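Local structure of putative reductase (Peptoclostridium difficile, 5J6C) at residues Tyr42-Val47 with Phe96-Leu102; Gln87-Lys91 with Arg146-Asp150; Gly93-Leu97 with Ser138-Gln142. The protein probably uses bound FMN to reduce nitro compounds, possibly including the antibiotic metronidazole. One frame throughout, in Å; residues are numbered along the deposited sequence.

Contact 1: residues Tyr42-Val47 with Phe96-Leu102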
loop_
_atom_site.group_PDB
_atom_site.type_symbol
_atom_site.label_atom_id
_atom_site.label_comp_id
_atom_site.label_asym_id
_atom_site.label_seq_id
_atom_site.Cartn_x
_atom_site.Cartn_y
_atom_site.Cartn_z
ATOM N N TYR A 42 -21.878 4.895 -8.694
ATOM C CA TYR A 42 -21.318 6.128 -9.238
ATOM C C TYR A 42 -22.330 6.908 -10.071
ATOM O O TYR A 42 -23.214 6.334 -10.715
ATOM C CB TYR A 42 -20.077 5.852 -10.116
ATOM C CG TYR A 42 -19.084 4.894 -9.483
ATOM C CD1 TYR A 42 -18.083 5.356 -8.632
ATOM C CD2 TYR A 42 -19.157 3.526 -9.736
ATOM C CE1 TYR A 42 -17.173 4.479 -8.054
ATOM C CE2 TYR A 42 -18.251 2.633 -9.152
ATOM C CZ TYR A 42 -17.267 3.120 -8.317
ATOM O OH TYR A 42 -16.382 2.239 -7.745
ATOM N N LYS A 43 -22.172 8.230 -10.066
ATOM C CA LYS A 43 -22.926 9.060 -10.988
ATOM C C LYS A 43 -22.505 8.751 -12.424
ATOM O O LYS A 43 -21.423 8.222 -12.681
ATOM C CB LYS A 43 -22.729 10.542 -10.665
ATOM C CG LYS A 43 -23.235 10.891 -9.266
ATOM C CD LYS A 43 -23.385 12.375 -9.029
ATOM C CE LYS A 43 -24.189 12.614 -7.758
ATOM N NZ LYS A 43 -25.459 11.803 -7.772
ATOM N N ASP A 44 -23.395 9.067 -13.365
ATOM C CA ASP A 44 -23.169 8.772 -14.781
ATOM C C ASP A 44 -22.404 9.936 -15.409
ATOM O O ASP A 44 -22.895 10.664 -16.267
ATOM C CB ASP A 44 -24.496 8.505 -15.481
ATOM C CG ASP A 44 -24.325 8.112 -16.948
ATOM O OD1 ASP A 44 -23.295 7.488 -17.284
ATOM O OD2 ASP A 44 -25.221 8.435 -17.762
ATOM N N VAL A 45 -21.167 10.099 -14.946
ATOM C CA VAL A 45 -20.353 11.280 -15.215
ATOM C C VAL A 45 -18.923 10.827 -15.475
ATOM O O VAL A 45 -18.346 10.098 -14.664
ATOM C CB VAL A 45 -20.398 12.273 -14.030
ATOM C CG1 VAL A 45 -19.375 13.382 -14.197
ATOM C CG2 VAL A 45 -21.784 12.877 -13.884
ATOM N N GLU A 46 -18.344 11.264 -16.593
ATOM C CA GLU A 46 -16.958 10.940 -16.890
ATOM C C GLU A 46 -16.034 11.573 -15.849
ATOM O O GLU A 46 -16.358 12.603 -15.251
ATOM C CB GLU A 46 -16.601 11.426 -18.300
ATOM C CG GLU A 46 -15.349 10.788 -18.881
ATOM C CD GLU A 46 -14.832 11.501 -20.116
ATOM O OE1 GLU A 46 -15.137 12.708 -20.281
ATOM O OE2 GLU A 46 -14.119 10.848 -20.919
ATOM N N VAL A 47 -14.885 10.946 -15.604
ATOM C CA VAL A 47 -13.859 11.553 -14.759
ATOM C C VAL A 47 -12.993 12.436 -15.649
ATOM O O VAL A 47 -12.389 11.953 -16.610
ATOM C CB VAL A 47 -13.021 10.490 -14.027
ATOM C CG1 VAL A 47 -11.776 11.121 -13.406
ATOM C CG2 VAL A 47 -13.859 9.811 -12.941
ATOM N N PHE A 96 -19.729 -4.316 -9.823
ATOM C CA PHE A 96 -20.092 -2.901 -9.924
ATOM C C PHE A 96 -19.242 -2.165 -10.949
ATOM O O PHE A 96 -19.600 -1.055 -11.368
ATOM C CB PHE A 96 -19.963 -2.224 -8.557
ATOM C CG PHE A 96 -18.585 -2.338 -7.961
ATOM C CD1 PHE A 96 -17.634 -1.342 -8.179
ATOM C CD2 PHE A 96 -18.237 -3.440 -7.197
ATOM C CE1 PHE A 96 -16.356 -1.444 -7.632
ATOM C CE2 PHE A 96 -16.959 -3.560 -6.649
ATOM C CZ PHE A 96 -16.017 -2.559 -6.863
ATOM N N LEU A 97 -18.114 -2.752 -11.358
ATOM C CA LEU A 97 -17.237 -2.065 -12.291
ATOM C C LEU A 97 -17.950 -1.744 -13.600
ATOM O O LEU A 97 -17.598 -0.770 -14.272
ATOM C CB LEU A 97 -15.996 -2.915 -12.526
ATOM C CG LEU A 97 -14.833 -2.369 -13.324
ATOM C CD1 LEU A 97 -14.284 -1.128 -12.694
ATOM C CD2 LEU A 97 -13.775 -3.454 -13.380
ATOM N N LYS A 98 -18.976 -2.520 -13.956
ATOM C CA LYS A 98 -19.702 -2.263 -15.191
ATOM C C LYS A 98 -20.365 -0.890 -15.201
ATOM O O LYS A 98 -20.624 -0.353 -16.283
ATOM C CB LYS A 98 -20.761 -3.350 -15.422
ATOM C CG LYS A 98 -21.926 -3.325 -14.432
ATOM C CD LYS A 98 -22.807 -4.550 -14.620
ATOM C CE LYS A 98 -23.747 -4.738 -13.451
ATOM N NZ LYS A 98 -24.538 -5.993 -13.566
ATOM N N ASN A 99 -20.638 -0.311 -14.029
ATOM C CA ASN A 99 -21.305 0.981 -13.917
ATOM C C ASN A 99 -20.358 2.106 -13.555
ATOM O O ASN A 99 -20.820 3.213 -13.247
ATOM C CB ASN A 99 -22.417 0.913 -12.878
ATOM C CG ASN A 99 -23.539 0.024 -13.314
ATOM O OD1 ASN A 99 -23.898 0.011 -14.491
ATOM N ND2 ASN A 99 -24.089 -0.750 -12.380
ATOM N N ALA A 100 -19.080 1.853 -13.565
ATOM C CA ALA A 100 -18.088 2.855 -13.216
ATOM C C ALA A 100 -17.665 3.611 -14.465
ATOM O O ALA A 100 -17.683 3.052 -15.563
ATOM C CB ALA A 100 -16.861 2.199 -12.572
ATOM N N PRO A 101 -17.289 4.890 -14.329
ATOM C CA PRO A 101 -16.810 5.635 -15.500
ATOM C C PRO A 101 -15.344 5.407 -15.796
ATOM O O PRO A 101 -14.901 5.693 -16.918
ATOM C CB PRO A 101 -17.058 7.102 -15.110
ATOM C CG PRO A 101 -16.857 7.088 -13.597
ATOM C CD PRO A 101 -17.370 5.739 -13.123
ATOM N N LEU A 102 -14.578 4.915 -14.826
ATOM C CA LEU A 102 -13.139 4.838 -14.974
ATOM C C LEU A 102 -12.617 3.672 -14.147
ATOM O O LEU A 102 -13.192 3.317 -13.116
ATOM C CB LEU A 102 -12.486 6.150 -14.535
ATOM C CG LEU A 102 -10.962 6.226 -14.526
ATOM C CD1 LEU A 102 -10.439 5.979 -15.935
ATOM C CD2 LEU A 102 -10.498 7.584 -13.984
HETATM O O HOH W 1 -22.915 3.156 -10.483
HETATM O O HOH W 2 -14.290 8.660 -16.794
#

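Contact 2: residues Gln87-Lys91 with Arg146-Asp150. With FMN (flavin mononucleotide), chain C.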
loop_
_atom_site.group_PDB
_atom_site.type_symbol
_atom_site.label_atom_id
_atom_site.label_comp_id
_atom_site.label_asym_id
_atom_site.label_seq_id
_atom_site.Cartn_x
_atom_site.Cartn_y
_atom_site.Cartn_z
ATOM N N GLN A 87 -16.644 -8.830 -15.025
ATOM C CA GLN A 87 -16.832 -10.274 -14.968
ATOM C C GLN A 87 -15.577 -11.031 -14.529
ATOM O O GLN A 87 -15.552 -12.261 -14.624
ATOM C CB GLN A 87 -17.283 -10.792 -16.339
ATOM C CG GLN A 87 -18.773 -10.676 -16.613
ATOM C CD GLN A 87 -19.592 -11.600 -15.735
ATOM O OE1 GLN A 87 -20.226 -11.155 -14.777
ATOM N NE2 GLN A 87 -19.573 -12.898 -16.046
ATOM N N CYS A 88 -14.537 -10.338 -14.047
ATOM C CA CYS A 88 -13.257 -11.009 -13.819
ATOM C C CYS A 88 -13.321 -12.007 -12.672
ATOM O O CYS A 88 -12.493 -12.920 -12.607
ATOM C CB CYS A 88 -12.149 -9.988 -13.549
ATOM S SG CYS A 88 -12.299 -9.110 -11.986
ATOM N N ARG A 89 -14.275 -11.848 -11.768
ATOM C CA ARG A 89 -14.560 -12.829 -10.731
ATOM C C ARG A 89 -16.053 -13.128 -10.851
ATOM O O ARG A 89 -16.896 -12.331 -10.414
ATOM C CB ARG A 89 -14.162 -12.296 -9.363
ATOM C CG ARG A 89 -12.648 -12.090 -9.255
ATOM C CD ARG A 89 -12.260 -11.185 -8.089
ATOM N NE ARG A 89 -12.763 -11.686 -6.821
ATOM C CZ ARG A 89 -12.778 -10.975 -5.703
ATOM N NH1 ARG A 89 -12.321 -9.730 -5.706
ATOM N NH2 ARG A 89 -13.263 -11.494 -4.593
ATOM N N THR A 90 -16.372 -14.259 -11.495
ATOM C CA THR A 90 -17.763 -14.583 -11.805
ATOM C C THR A 90 -18.602 -14.754 -10.556
ATOM O O THR A 90 -19.832 -14.678 -10.637
ATOM C CB THR A 90 -17.871 -15.872 -12.638
ATOM O OG1 THR A 90 -17.361 -16.984 -11.877
ATOM C CG2 THR A 90 -17.107 -15.724 -13.933
ATOM N N LYS A 91 -17.977 -15.000 -9.408
ATOM C CA LYS A 91 -18.733 -15.199 -8.183
ATOM C C LYS A 91 -18.832 -13.933 -7.343
ATOM O O LYS A 91 -19.326 -13.991 -6.217
ATOM C CB LYS A 91 -18.132 -16.362 -7.395
ATOM C CG LYS A 91 -18.189 -17.679 -8.209
ATOM C CD LYS A 91 -17.947 -18.935 -7.371
ATOM C CE LYS A 91 -17.531 -20.122 -8.255
ATOM N NZ LYS A 91 -18.512 -20.410 -9.345
ATOM N N ARG A 146 -7.273 -14.467 -6.651
ATOM C CA ARG A 146 -8.707 -14.555 -6.876
ATOM C C ARG A 146 -8.969 -15.303 -8.176
ATOM O O ARG A 146 -8.177 -15.236 -9.125
ATOM C CB ARG A 146 -9.351 -13.171 -6.933
ATOM C CG ARG A 146 -9.278 -12.434 -5.599
ATOM C CD ARG A 146 -9.986 -13.258 -4.511
ATOM N NE ARG A 146 -9.893 -12.658 -3.183
ATOM C CZ ARG A 146 -9.067 -13.070 -2.227
ATOM N NH1 ARG A 146 -8.245 -14.091 -2.448
ATOM N NH2 ARG A 146 -9.064 -12.462 -1.044
ATOM N N MET A 147 -10.091 -16.012 -8.219
ATOM C CA MET A 147 -10.425 -16.826 -9.378
ATOM C C MET A 147 -11.516 -16.148 -10.198
ATOM O O MET A 147 -12.473 -15.593 -9.641
ATOM C CB MET A 147 -10.879 -18.231 -8.951
ATOM C CG MET A 147 -9.832 -19.046 -8.190
ATOM S SD MET A 147 -8.295 -19.397 -9.087
ATOM C CE MET A 147 -8.919 -20.534 -10.343
ATOM N N TYR A 148 -11.348 -16.169 -11.524
ATOM C CA TYR A 148 -12.485 -15.928 -12.411
ATOM C C TYR A 148 -13.592 -16.946 -12.152
ATOM O O TYR A 148 -14.764 -16.588 -12.009
ATOM C CB TYR A 148 -12.036 -15.971 -13.875
ATOM C CG TYR A 148 -13.171 -16.068 -14.876
ATOM C CD1 TYR A 148 -13.658 -17.318 -15.304
ATOM C CD2 TYR A 148 -13.758 -14.918 -15.399
ATOM C CE1 TYR A 148 -14.706 -17.401 -16.225
ATOM C CE2 TYR A 148 -14.787 -14.992 -16.328
ATOM C CZ TYR A 148 -15.258 -16.222 -16.733
ATOM O OH TYR A 148 -16.285 -16.265 -17.638
ATOM N N ASP A 149 -13.228 -18.222 -12.083
ATOM C CA ASP A 149 -14.126 -19.301 -11.671
ATOM C C ASP A 149 -13.245 -20.449 -11.198
ATOM O O ASP A 149 -12.025 -20.297 -11.085
ATOM C CB ASP A 149 -15.083 -19.706 -12.807
ATOM C CG ASP A 149 -14.376 -20.393 -13.975
ATOM O OD1 ASP A 149 -13.149 -20.625 -13.910
ATOM O OD2 ASP A 149 -15.070 -20.722 -14.971
ATOM N N ASP A 150 -13.845 -21.626 -10.994
ATOM C CA ASP A 150 -13.091 -22.729 -10.408
ATOM C C ASP A 150 -11.887 -23.149 -11.244
ATOM O O ASP A 150 -10.971 -23.773 -10.706
ATOM C CB ASP A 150 -14.001 -23.937 -10.183
ATOM C CG ASP A 150 -14.815 -23.820 -8.914
ATOM O OD1 ASP A 150 -15.393 -24.838 -8.496
ATOM O OD2 ASP A 150 -14.869 -22.716 -8.326
HETATM N N1 FMN C . -14.168 -4.322 -2.256
HETATM C C2 FMN C . -14.917 -5.019 -3.188
HETATM O O2 FMN C . -16.088 -4.731 -3.387
HETATM N N3 FMN C . -14.363 -6.047 -3.918
HETATM C C4 FMN C . -13.049 -6.414 -3.712
HETATM O O4 FMN C . -12.534 -7.332 -4.346
HETATM C C4A FMN C . -12.298 -5.738 -2.765
HETATM N N5 FMN C . -10.989 -6.114 -2.583
HETATM C C5A FMN C . -10.215 -5.431 -1.682
HETATM C C6 FMN C . -8.896 -5.828 -1.507
HETATM C C7 FMN C . -8.103 -5.158 -0.611
HETATM C C7M FMN C . -6.678 -5.576 -0.430
HETATM C C8 FMN C . -8.622 -4.108 0.113
HETATM C C8M FMN C . -7.744 -3.387 1.075
HETATM C C9 FMN C . -9.935 -3.708 -0.049
HETATM C C9A FMN C . -10.744 -4.380 -0.955
HETATM N N10 FMN C . -12.068 -4.006 -1.136
HETATM C C10 FMN C . -12.854 -4.684 -2.045
HETATM C "C1'" FMN C . -12.646 -2.864 -0.350
HETATM C "C2'" FMN C . -12.982 -3.283 1.088
HETATM O "O2'" FMN C . -14.218 -3.973 1.133
HETATM C "C3'" FMN C . -13.008 -2.051 1.998
HETATM O "O3'" FMN C . -11.807 -1.336 1.829
HETATM C "C4'" FMN C . -13.160 -2.422 3.476
HETATM O "O4'" FMN C . -14.390 -3.093 3.653
HETATM C "C5'" FMN C . -13.107 -1.171 4.356
HETATM O "O5'" FMN C . -14.215 -0.358 4.033
HETATM P P FMN C . -13.989 1.129 3.462
HETATM O O1P FMN C . -12.946 1.087 2.365
HETATM O O2P FMN C . -15.279 1.682 2.899
HETATM O O3P FMN C . -13.486 1.969 4.609
HETATM O O HOH W 3 -11.974 -10.899 -1.563
HETATM O O HOH W 4 -14.940 -15.675 -8.736
HETATM O O HOH W 5 -16.529 -22.264 -11.263
#

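Contact 3: residues Gly93-Leu97 with Ser138-Gln142. With FMN (flavin mononucleotide), chain C.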
loop_
_atom_site.group_PDB
_atom_site.type_symbol
_atom_site.label_atom_id
_atom_site.label_comp_id
_atom_site.label_asym_id
_atom_site.label_seq_id
_atom_site.Cartn_x
_atom_site.Cartn_y
_atom_site.Cartn_z
ATOM N N GLY A 93 -17.214 -9.548 -6.672
ATOM C CA GLY A 93 -15.997 -8.844 -6.327
ATOM C C GLY A 93 -15.862 -7.544 -7.088
ATOM O O GLY A 93 -15.483 -6.509 -6.521
ATOM N N GLY A 94 -16.167 -7.589 -8.380
ATOM C CA GLY A 94 -16.043 -6.416 -9.227
ATOM C C GLY A 94 -17.226 -6.179 -10.149
ATOM O O GLY A 94 -17.095 -5.464 -11.147
ATOM N N PHE A 95 -18.385 -6.767 -9.826
ATOM C CA PHE A 95 -19.562 -6.599 -10.681
ATOM C C PHE A 95 -19.909 -5.128 -10.869
ATOM O O PHE A 95 -20.344 -4.718 -11.953
ATOM C CB PHE A 95 -20.769 -7.342 -10.102
ATOM C CG PHE A 95 -20.665 -8.848 -10.159
ATOM C CD1 PHE A 95 -19.907 -9.484 -11.137
ATOM C CD2 PHE A 95 -21.331 -9.627 -9.217
ATOM C CE1 PHE A 95 -19.821 -10.883 -11.184
ATOM C CE2 PHE A 95 -21.250 -11.029 -9.249
ATOM C CZ PHE A 95 -20.496 -11.660 -10.228
ATOM N N PHE A 96 -19.729 -4.316 -9.823
ATOM C CA PHE A 96 -20.092 -2.901 -9.924
ATOM C C PHE A 96 -19.242 -2.165 -10.949
ATOM O O PHE A 96 -19.600 -1.055 -11.368
ATOM C CB PHE A 96 -19.963 -2.224 -8.557
ATOM C CG PHE A 96 -18.585 -2.338 -7.961
ATOM C CD1 PHE A 96 -17.634 -1.342 -8.179
ATOM C CD2 PHE A 96 -18.237 -3.440 -7.197
ATOM C CE1 PHE A 96 -16.356 -1.444 -7.632
ATOM C CE2 PHE A 96 -16.959 -3.560 -6.649
ATOM C CZ PHE A 96 -16.017 -2.559 -6.863
ATOM N N LEU A 97 -18.114 -2.752 -11.358
ATOM C CA LEU A 97 -17.237 -2.065 -12.291
ATOM C C LEU A 97 -17.950 -1.744 -13.600
ATOM O O LEU A 97 -17.598 -0.770 -14.272
ATOM C CB LEU A 97 -15.996 -2.915 -12.526
ATOM C CG LEU A 97 -14.833 -2.369 -13.324
ATOM C CD1 LEU A 97 -14.284 -1.128 -12.694
ATOM C CD2 LEU A 97 -13.775 -3.454 -13.380
ATOM N N SER A 138 -13.729 5.609 -4.886
ATOM C CA SER A 138 -13.061 4.503 -5.561
ATOM C C SER A 138 -13.250 3.225 -4.756
ATOM O O SER A 138 -13.670 3.246 -3.597
ATOM C CB SER A 138 -11.566 4.804 -5.796
ATOM O OG SER A 138 -10.809 4.710 -4.595
ATOM N N CYS A 139 -12.940 2.097 -5.395
ATOM C CA CYS A 139 -12.994 0.811 -4.719
ATOM C C CYS A 139 -11.952 -0.118 -5.315
ATOM O O CYS A 139 -11.809 -0.203 -6.540
ATOM C CB CYS A 139 -14.377 0.170 -4.823
ATOM S SG CYS A 139 -14.497 -1.199 -3.650
ATOM N N TRP A 140 -11.225 -0.798 -4.442
ATOM C CA TRP A 140 -10.230 -1.774 -4.848
ATOM C C TRP A 140 -10.937 -3.076 -5.205
ATOM O O TRP A 140 -11.811 -3.541 -4.466
ATOM C CB TRP A 140 -9.234 -1.960 -3.698
ATOM C CG TRP A 140 -8.125 -2.987 -3.791
ATOM C CD1 TRP A 140 -8.244 -4.318 -4.080
ATOM C CD2 TRP A 140 -6.728 -2.765 -3.492
ATOM N NE1 TRP A 140 -7.007 -4.930 -3.997
ATOM C CE2 TRP A 140 -6.064 -3.997 -3.650
ATOM C CE3 TRP A 140 -5.980 -1.634 -3.131
ATOM C CZ2 TRP A 140 -4.684 -4.139 -3.450
ATOM C CZ3 TRP A 140 -4.611 -1.772 -2.934
ATOM C CH2 TRP A 140 -3.976 -3.020 -3.098
ATOM N N ILE A 141 -10.585 -3.652 -6.345
ATOM C CA ILE A 141 -11.091 -4.955 -6.758
ATOM C C ILE A 141 -9.904 -5.911 -6.752
ATOM O O ILE A 141 -8.997 -5.778 -7.582
ATOM C CB ILE A 141 -11.757 -4.895 -8.140
ATOM C CG1 ILE A 141 -12.943 -3.930 -8.108
ATOM C CG2 ILE A 141 -12.195 -6.290 -8.592
ATOM C CD1 ILE A 141 -13.535 -3.686 -9.454
ATOM N N GLN A 142 -9.896 -6.857 -5.809
ATOM C CA GLN A 142 -8.776 -7.782 -5.670
ATOM C C GLN A 142 -8.713 -8.736 -6.862
ATOM O O GLN A 142 -9.725 -9.328 -7.240
ATOM C CB GLN A 142 -8.918 -8.569 -4.368
ATOM C CG GLN A 142 -7.757 -9.483 -4.044
ATOM C CD GLN A 142 -6.440 -8.733 -3.842
ATOM O OE1 GLN A 142 -6.431 -7.582 -3.410
ATOM N NE2 GLN A 142 -5.322 -9.391 -4.153
HETATM N N1 FMN C . -14.168 -4.322 -2.256
HETATM C C2 FMN C . -14.917 -5.019 -3.188
HETATM O O2 FMN C . -16.088 -4.731 -3.387
HETATM N N3 FMN C . -14.363 -6.047 -3.918
HETATM C C4 FMN C . -13.049 -6.414 -3.712
HETATM O O4 FMN C . -12.534 -7.332 -4.346
HETATM C C4A FMN C . -12.298 -5.738 -2.765
HETATM N N5 FMN C . -10.989 -6.114 -2.583
HETATM C C5A FMN C . -10.215 -5.431 -1.682
HETATM C C6 FMN C . -8.896 -5.828 -1.507
HETATM C C7 FMN C . -8.103 -5.158 -0.611
HETATM C C7M FMN C . -6.678 -5.576 -0.430
HETATM C C8 FMN C . -8.622 -4.108 0.113
HETATM C C8M FMN C . -7.744 -3.387 1.075
HETATM C C9 FMN C . -9.935 -3.708 -0.049
HETATM C C9A FMN C . -10.744 -4.380 -0.955
HETATM N N10 FMN C . -12.068 -4.006 -1.136
HETATM C C10 FMN C . -12.854 -4.684 -2.045
HETATM C "C1'" FMN C . -12.646 -2.864 -0.350
HETATM C "C2'" FMN C . -12.982 -3.283 1.088
HETATM O "O2'" FMN C . -14.218 -3.973 1.133
HETATM C "C3'" FMN C . -13.008 -2.051 1.998
HETATM O "O3'" FMN C . -11.807 -1.336 1.829
HETATM C "C4'" FMN C . -13.160 -2.422 3.476
HETATM O "O4'" FMN C . -14.390 -3.093 3.653
HETATM C "C5'" FMN C . -13.107 -1.171 4.356
HETATM O "O5'" FMN C . -14.215 -0.358 4.033
HETATM P P FMN C . -13.989 1.129 3.462
HETATM O O1P FMN C . -12.946 1.087 2.365
HETATM O O2P FMN C . -15.279 1.682 2.899
HETATM O O3P FMN C . -13.486 1.969 4.609
#

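Contact 1: residues Tyr42-Val47 with Phe96-Leu102
The hydroxyl of Tyr42 sits beside the ring of Phe96, its OH 3.7 Å from Phe96 CE1, and is gripped by a hydrogen bond with Ser175 OG and a weak one to the carbonyl of Ile39. With CG anti to the carbonyl carbon (chi1 -47°), the phenol runs from its own backbone across the end of the 3-10 turn. Along the way Tyr42 CE2 meets the methyl of Ala100 at 3.7 Å, while Tyr42 CB, nearer the backbone, touches Pro101 CD at 4.0 Å. Phe96 CD1 lies at the edge of the phenol, close to its plane. In the nitroreductase fold this places the loop between helices 30-34 and 49-60 against the turn leading into strand 102-109, with Phe96 reaching on to the flavin. Pro101 carries the other half of the contact: its CB packs on the carbonyl oxygen of Val45, 3.3 Å away, and its CG faces Val47 CG2. Val47 sends its other methyl, CG1, to Leu102 CD2 at 3.8 Å, the two side chains crossing at about a right angle. No direct hydrogen bond joins the segments; instead a water accepts from Val47 N at 2.6 Å and donates to Pro101 O at 3.0 Å.

Contact 2: residues Gln87-Lys91 with Arg146-Asp150
Arg89 travels along Met147 and Arg146 on its way to the flavin. Its CB and CG lie over the carbonyl oxygen of Met147, with CG 3.5 Å from that O. CD then reaches Arg146 CB at 3.7 Å, and NE passes over the same stem. A bend in the chain at chi3 (57°) turns the guanidinium so that one face rests on Arg146 CG, which stands above its centre. At the tip, NH1 donates to FMN O4 over 2.8 Å, the oxygen lying at the edge in the guanidinium plane; NH1 also makes a weak bond to Gln142 O. This positive group would probably polarise the C4=O4 bond. NH2 comes near Arg146 NE, and a water accepts from both, weakly from Arg89. The Arg146 guanidinium is turned 70° from that of Arg89, its NH1 in a salt bridge with Asp114 of the second subunit.

The loop after helix 79-86 is thus laid against the loop after strand 137-142, where Tyr148 and Asp149 form a classic beta bulge facing Ile152. Tyr148 O takes two donors from one residue: Thr90 N at 2.9 Å (N-H...O angle 157°) and Thr90 OG1 at 2.6 Å, both in the carbonyl plane. Thr90 OG1 sits between the backbone N and carbonyl carbon, which leaves CG2 to land on a face of the Tyr148 ring, a CH-pi contact 3.5 Å from the centroid. That ring also stacks with Tyr157 of helix 154-162. On the backbone side, Tyr148 CA makes a CA-H...O contact with Cys88 O, 3.0 Å away, and a water links Lys91 N with Met147 O.

Contact 3: residues Gly93-Leu97 with Ser138-Gln142
Gly93 turns with a phi of 139°, a backbone region readily reached only by glycine, and its carbonyl oxygen meets both Ile141 CG2 and the flavin, accepting from FMN N3 at 2.9 Å. In this nitroreductase fold the 93-97 loop and strand 137-142 together hold the pyrimidine side of FMN: next to that bond, Gln142 N donates to FMN O4 over 3.1 Å in a nearly straight line (164°). Just before Gln142 on the strand comes Ile141, whose side chain packs against the 93-97 loop. Its CG1, anti to the carbonyl carbon (chi1 -61°), carries CD1 out to Gly94 CA at 3.7 Å, and CD1 also meets Leu97 CD2. Gly94 has no side chain, and a CB there would run into Ile141 CG2; its absence lets that methyl settle against the backbone.

Phe96 approaches Ile141 from the opposite direction, its CZ 3.6 Å from CG1. The same corner of the ring meets Cys139 CB, and the thiol sulfur stands obliquely 4.8 Å from the ring centroid, a sulfur-aromatic contact that leaves SG beside FMN N1. Strand residues alternate, so Trp140 points away from the loop, with FMN C6 over one face of its indole and Ile122 of the second subunit packed on it. The indole is held by its own strand: Trp140 NE1 donates to Gln142 OE1 at 2.8 Å, the oxygen lying out of the ring plane.

Overall arrangement
From the N terminus, the chain passes helix 30-34 and reaches 42-47, where contact 1 opens; the loop it closes at 96-102 takes in helices 49-60 and 79-86 and strand 71-76. Before that closure, 87-91 has begun contact 2, so contacts 1 and 2 cross. Contact 3 starts at 93-97, sharing Phe96 and Leu97 with the second segment of contact 1, and closes at strand 137-142, within the span that contact 2 completes at 146-150. The region 87-102 therefore joins the loop before helix 49-60, strand 137-142 and the loop before helix 154-162. All three include a residue at FMN, contact 1 through the shared Phe96; the centres of contacts 1 and 2 are about 21 Å apart.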